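Local coordinates for fiber protein 2 (Fowl adenovirus 1, PDB 2VTW), which forms the short fibre spike of the virion as a homotrimer, its C-terminal head domain probably attaching the virus to a receptor on the host cell, at residues Leu142-Thr154 / Asn165-Leu178. Sequence-based numbering, arbitrary orientation.
Sequences LNTGSIDVRMQVT and NLIAFTFQCASAGL
V149 on F171 and M151 on F169 mark the middle of an antiparallel beta hairpin, strands 147-157 and 163-173, within the beta-sandwich head domain of the fibre. Strand 129-140 flanks the hairpin on one side and strand 71-76 on the other, so both members are interior strands. Four hydrogen-bonded pairs, D148 with Q172 through T154 with L166, alternate with non-hydrogen-bonded ones; in the R150–T170 pair, T170 N gives R150 O a bond of 3.0 Å.

I147, V149, M151, V153, I167, F169, F171 and C173 turn to one face, where apolar residues suit the buried interior and M151 and F171 meet strand 185-197. V149 touches both phenylalanines, mainly F171. With CG1 anti to the backbone N (chi1 -170°), V149 CG1 stands 4.2 Å from the F171 ring centroid, almost on the ring normal, a CH-pi contact, and also meets the edge of F169. The other methyl, V149 CG2, lies 3.6 Å from F171 CD1. M151 makes an oblique Met-aromatic contact, its SD 5.0 Å from the F169 ring centroid.

The other face is mixed: A168 and L166 lie among polar chains such as D148, R150 and Q172. Q172 stretches out from its strand, and its amide is linked through waters to D148 OD2 and to the guanidinium of R150. Long, flexible R150 also reaches the carbonyl of G129 and packs on Y134 of a second subunit, while D148 OD1 bonds S133.

Beyond the strands, N143 OD1 accepts from G145 N in an Asx turn, and glycine fits the positive phi of 69° there. At the opposite end, Q152 O is gripped from opposite faces of its carbonyl plane, by A168 N at 2.9 Å and by T154 OG1, which in turn accepts Q152 NE2 at 2.7 Å.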
loop_
_atom_site.group_PDB
_atom_site.type_symbol
_atom_site.label_atom_id
_atom_site.label_comp_id
_atom_site.label_asym_id
_atom_site.label_seq_id
_atom_site.Cartn_x
_atom_site.Cartn_y
_atom_site.Cartn_z
ATOM N N LEU A 142 -7.837 13.948 -24.125
ATOM C CA LEU A 142 -6.913 14.051 -22.964
ATOM C C LEU A 142 -6.200 12.722 -22.746
ATOM O O LEU A 142 -6.849 11.683 -22.701
ATOM C CB LEU A 142 -7.667 14.457 -21.677
ATOM C CG LEU A 142 -6.872 14.614 -20.365
ATOM C CD1 LEU A 142 -5.757 15.673 -20.452
ATOM C CD2 LEU A 142 -7.831 14.930 -19.230
ATOM N N ASN A 143 -4.864 12.780 -22.654
ATOM C CA ASN A 143 -4.013 11.610 -22.368
ATOM C C ASN A 143 -2.826 12.028 -21.504
ATOM O O ASN A 143 -1.780 12.458 -21.995
ATOM C CB ASN A 143 -3.529 10.917 -23.668
ATOM C CG ASN A 143 -2.878 9.545 -23.409
ATOM O OD1 ASN A 143 -2.312 9.281 -22.340
ATOM N ND2 ASN A 143 -2.968 8.666 -24.394
ATOM N N THR A 144 -3.003 11.888 -20.196
ATOM C CA THR A 144 -1.948 12.181 -19.209
ATOM C C THR A 144 -0.879 11.086 -19.093
ATOM O O THR A 144 0.165 11.289 -18.450
ATOM C CB THR A 144 -2.569 12.326 -17.792
ATOM O OG1 THR A 144 -3.236 11.107 -17.435
ATOM C CG2 THR A 144 -3.582 13.502 -17.742
ATOM N N GLY A 145 -1.132 9.929 -19.697
ATOM C CA GLY A 145 -0.335 8.735 -19.396
ATOM C C GLY A 145 -0.629 8.244 -17.969
ATOM O O GLY A 145 -1.664 8.565 -17.389
ATOM N N SER A 146 0.276 7.437 -17.420
ATOM C CA SER A 146 0.192 7.019 -16.011
ATOM C C SER A 146 0.517 8.208 -15.087
ATOM O O SER A 146 1.186 9.150 -15.479
ATOM C CB SER A 146 1.135 5.837 -15.712
ATOM O OG SER A 146 0.572 4.628 -16.202
ATOM N N ILE A 147 0.030 8.117 -13.856
ATOM C CA ILE A 147 0.146 9.179 -12.855
ATOM C C ILE A 147 0.674 8.524 -11.575
ATOM O O ILE A 147 0.066 7.611 -11.049
ATOM C CB ILE A 147 -1.246 9.849 -12.557
ATOM C CG1 ILE A 147 -1.807 10.554 -13.796
ATOM C CG2 ILE A 147 -1.132 10.830 -11.415
ATOM C CD1 ILE A 147 -3.264 11.061 -13.629
ATOM N N ASP A 148 1.829 8.970 -11.108
ATOM C CA ASP A 148 2.314 8.586 -9.797
ATOM C C ASP A 148 1.782 9.609 -8.810
ATOM O O ASP A 148 1.663 10.797 -9.154
ATOM C CB ASP A 148 3.822 8.623 -9.764
ATOM C CG ASP A 148 4.455 7.546 -10.633
ATOM O OD1 ASP A 148 3.844 6.465 -10.780
ATOM O OD2 ASP A 148 5.571 7.798 -11.120
ATOM N N VAL A 149 1.455 9.154 -7.600
ATOM C CA VAL A 149 1.035 10.049 -6.530
ATOM C C VAL A 149 2.010 9.989 -5.344
ATOM O O VAL A 149 2.217 8.913 -4.754
ATOM C CB VAL A 149 -0.387 9.695 -6.054
ATOM C CG1 VAL A 149 -0.916 10.790 -5.122
ATOM C CG2 VAL A 149 -1.337 9.494 -7.264
ATOM N N ARG A 150 2.620 11.131 -5.025
ATOM C CA ARG A 150 3.389 11.309 -3.786
ATOM C C ARG A 150 2.465 11.719 -2.641
ATOM O O ARG A 150 1.655 12.620 -2.787
ATOM C CB ARG A 150 4.476 12.349 -3.975
ATOM C CG ARG A 150 5.437 12.494 -2.772
ATOM C CD ARG A 150 6.390 11.358 -2.695
ATOM N NE ARG A 150 7.304 11.335 -3.828
ATOM C CZ ARG A 150 8.279 10.451 -4.001
ATOM N NH1 ARG A 150 8.470 9.478 -3.135
ATOM N NH2 ARG A 150 9.076 10.552 -5.060
ATOM N N MET A 151 2.579 11.046 -1.495
ATOM C CA MET A 151 1.705 11.314 -0.364
ATOM C C MET A 151 2.541 11.698 0.878
ATOM O O MET A 151 3.449 10.958 1.288
ATOM C CB MET A 151 0.810 10.122 -0.108
ATOM C CG MET A 151 0.025 9.655 -1.353
ATOM S SD MET A 151 -0.532 7.963 -1.169
ATOM C CE MET A 151 -0.709 7.484 -2.873
ATOM N N GLN A 152 2.237 12.878 1.442
ATOM C CA GLN A 152 3.065 13.488 2.461
ATOM C C GLN A 152 2.201 14.228 3.485
ATOM O O GLN A 152 1.551 15.237 3.166
ATOM C CB GLN A 152 4.064 14.445 1.824
ATOM C CG GLN A 152 5.060 15.115 2.799
ATOM C CD GLN A 152 5.689 16.339 2.170
ATOM O OE1 GLN A 152 6.551 16.235 1.298
ATOM N NE2 GLN A 152 5.233 17.517 2.585
ATOM N N VAL A 153 2.173 13.714 4.713
ATOM C CA VAL A 153 1.587 14.484 5.820
ATOM C C VAL A 153 2.485 15.715 6.056
ATOM O O VAL A 153 3.705 15.601 6.189
ATOM C CB VAL A 153 1.464 13.654 7.072
ATOM C CG1 VAL A 153 1.098 14.532 8.278
ATOM C CG2 VAL A 153 0.436 12.566 6.858
ATOM N N THR A 154 1.872 16.888 6.083
ATOM C CA THR A 154 2.598 18.154 5.999
ATOM C C THR A 154 2.002 19.168 6.978
ATOM O O THR A 154 0.782 19.261 7.093
ATOM C CB THR A 154 2.446 18.769 4.574
ATOM O OG1 THR A 154 2.786 17.793 3.565
ATOM C CG2 THR A 154 3.304 19.975 4.436
ATOM N N ASN A 165 -1.741 19.929 10.641
ATOM C CA ASN A 165 -1.238 18.766 9.886
ATOM C C ASN A 165 -2.314 18.196 8.954
ATOM O O ASN A 165 -3.361 17.735 9.392
ATOM C CB ASN A 165 -0.711 17.702 10.830
ATOM C CG ASN A 165 0.477 18.178 11.660
ATOM O OD1 ASN A 165 1.383 18.879 11.190
ATOM N ND2 ASN A 165 0.465 17.801 12.913
ATOM N N LEU A 166 -2.033 18.289 7.656
ATOM C CA LEU A 166 -2.878 17.781 6.576
ATOM C C LEU A 166 -2.076 16.784 5.716
ATOM O O LEU A 166 -0.854 16.724 5.837
ATOM C CB LEU A 166 -3.348 18.934 5.683
ATOM C CG LEU A 166 -4.555 19.792 6.162
ATOM C CD1 LEU A 166 -4.235 20.559 7.454
ATOM C CD2 LEU A 166 -4.980 20.728 5.024
ATOM N N ILE A 167 -2.773 16.051 4.837
ATOM C CA ILE A 167 -2.130 15.181 3.838
ATOM C C ILE A 167 -2.122 15.826 2.438
ATOM O O ILE A 167 -3.168 16.076 1.882
ATOM C CB ILE A 167 -2.823 13.764 3.739
ATOM C CG1 ILE A 167 -3.168 13.211 5.126
ATOM C CG2 ILE A 167 -1.904 12.789 2.909
ATOM C CD1 ILE A 167 -4.175 12.078 5.154
ATOM N N ALA A 168 -0.939 16.072 1.885
ATOM C CA ALA A 168 -0.784 16.527 0.510
ATOM C C ALA A 168 -0.627 15.311 -0.422
ATOM O O ALA A 168 0.200 14.424 -0.157
ATOM C CB ALA A 168 0.417 17.450 0.372
ATOM N N PHE A 169 -1.454 15.268 -1.467
ATOM C CA PHE A 169 -1.371 14.274 -2.545
ATOM C C PHE A 169 -0.966 15.015 -3.794
ATOM O O PHE A 169 -1.732 15.842 -4.271
ATOM C CB PHE A 169 -2.722 13.635 -2.821
ATOM C CG PHE A 169 -3.215 12.708 -1.751
ATOM C CD1 PHE A 169 -3.228 11.347 -1.951
ATOM C CD2 PHE A 169 -3.733 13.204 -0.569
ATOM C CE1 PHE A 169 -3.706 10.488 -0.989
ATOM C CE2 PHE A 169 -4.217 12.335 0.424
ATOM C CZ PHE A 169 -4.199 10.989 0.224
ATOM N N THR A 170 0.227 14.764 -4.320
ATOM C CA THR A 170 0.629 15.382 -5.584
ATOM C C THR A 170 0.616 14.335 -6.692
ATOM O O THR A 170 1.345 13.328 -6.636
ATOM C CB THR A 170 1.955 16.149 -5.510
ATOM O OG1 THR A 170 1.875 17.194 -4.521
ATOM C CG2 THR A 170 2.287 16.790 -6.855
ATOM N N PHE A 171 -0.239 14.590 -7.679
ATOM C CA PHE A 171 -0.448 13.717 -8.832
ATOM C C PHE A 171 0.530 14.110 -9.906
ATOM O O PHE A 171 0.519 15.244 -10.363
ATOM C CB PHE A 171 -1.884 13.842 -9.321
ATOM C CG PHE A 171 -2.895 13.364 -8.315
ATOM C CD1 PHE A 171 -3.519 12.145 -8.470
ATOM C CD2 PHE A 171 -3.220 14.133 -7.201
ATOM C CE1 PHE A 171 -4.441 11.679 -7.537
ATOM C CE2 PHE A 171 -4.146 13.679 -6.253
ATOM C CZ PHE A 171 -4.762 12.469 -6.418
ATOM N N GLN A 172 1.384 13.173 -10.300
ATOM C CA GLN A 172 2.466 13.448 -11.213
ATOM C C GLN A 172 2.213 12.723 -12.543
ATOM O O GLN A 172 2.502 11.516 -12.674
ATOM C CB GLN A 172 3.779 13.025 -10.577
ATOM C CG GLN A 172 3.905 13.518 -9.114
ATOM C CD GLN A 172 5.241 13.239 -8.482
ATOM O OE1 GLN A 172 5.630 13.907 -7.516
ATOM N NE2 GLN A 172 5.978 12.266 -9.025
ATOM N N CYS A 173 1.647 13.467 -13.503
ATOM C CA CYS A 173 1.313 12.945 -14.845
ATOM C C CYS A 173 2.555 12.689 -15.680
ATOM O O CYS A 173 3.497 13.504 -15.685
ATOM C CB CYS A 173 0.422 13.924 -15.609
ATOM S SG CYS A 173 -1.212 14.184 -14.927
ATOM N N ALA A 174 2.563 11.567 -16.400
ATOM C CA ALA A 174 3.705 11.232 -17.283
ATOM C C ALA A 174 3.789 12.186 -18.478
ATOM O O ALA A 174 4.899 12.494 -18.943
ATOM C CB ALA A 174 3.624 9.779 -17.758
ATOM N N SER A 175 2.617 12.650 -18.941
ATOM C CA SER A 175 2.475 13.523 -20.123
ATOM C C SER A 175 1.686 14.784 -19.829
ATOM O O SER A 175 0.718 14.762 -19.061
ATOM C CB SER A 175 1.734 12.791 -21.257
ATOM O OG SER A 175 2.510 11.712 -21.741
ATOM N N ALA A 176 2.074 15.865 -20.499
ATOM C CA ALA A 176 1.350 17.143 -20.433
ATOM C C ALA A 176 0.005 17.041 -21.169
ATOM O O ALA A 176 -0.135 16.288 -22.135
ATOM C CB ALA A 176 2.228 18.285 -20.995
ATOM N N GLY A 177 -1.006 17.754 -20.688
ATOM C CA GLY A 177 -2.268 17.808 -21.413
ATOM C C GLY A 177 -3.471 18.332 -20.645
ATOM O O GLY A 177 -4.332 19.014 -21.221
ATOM N N LEU A 178 -3.546 17.994 -19.357
ATOM C CA LEU A 178 -4.656 18.411 -18.509
ATOM C C LEU A 178 -4.817 19.935 -18.463
ATOM O O LEU A 178 -5.925 20.417 -18.279
ATOM C CB LEU A 178 -4.472 17.862 -17.085
ATOM C CG LEU A 178 -5.598 18.054 -16.055
ATOM C CD1 LEU A 178 -6.939 17.509 -16.530
ATOM C CD2 LEU A 178 -5.212 17.423 -14.712
HETATM O O HOH W 1 0.801 9.428 -22.951
HETATM O O HOH W 2 6.389 10.760 -11.685
HETATM O O HOH W 3 7.461 13.895 -5.444
HETATM O O HOH W 4 8.599 11.918 -7.625
#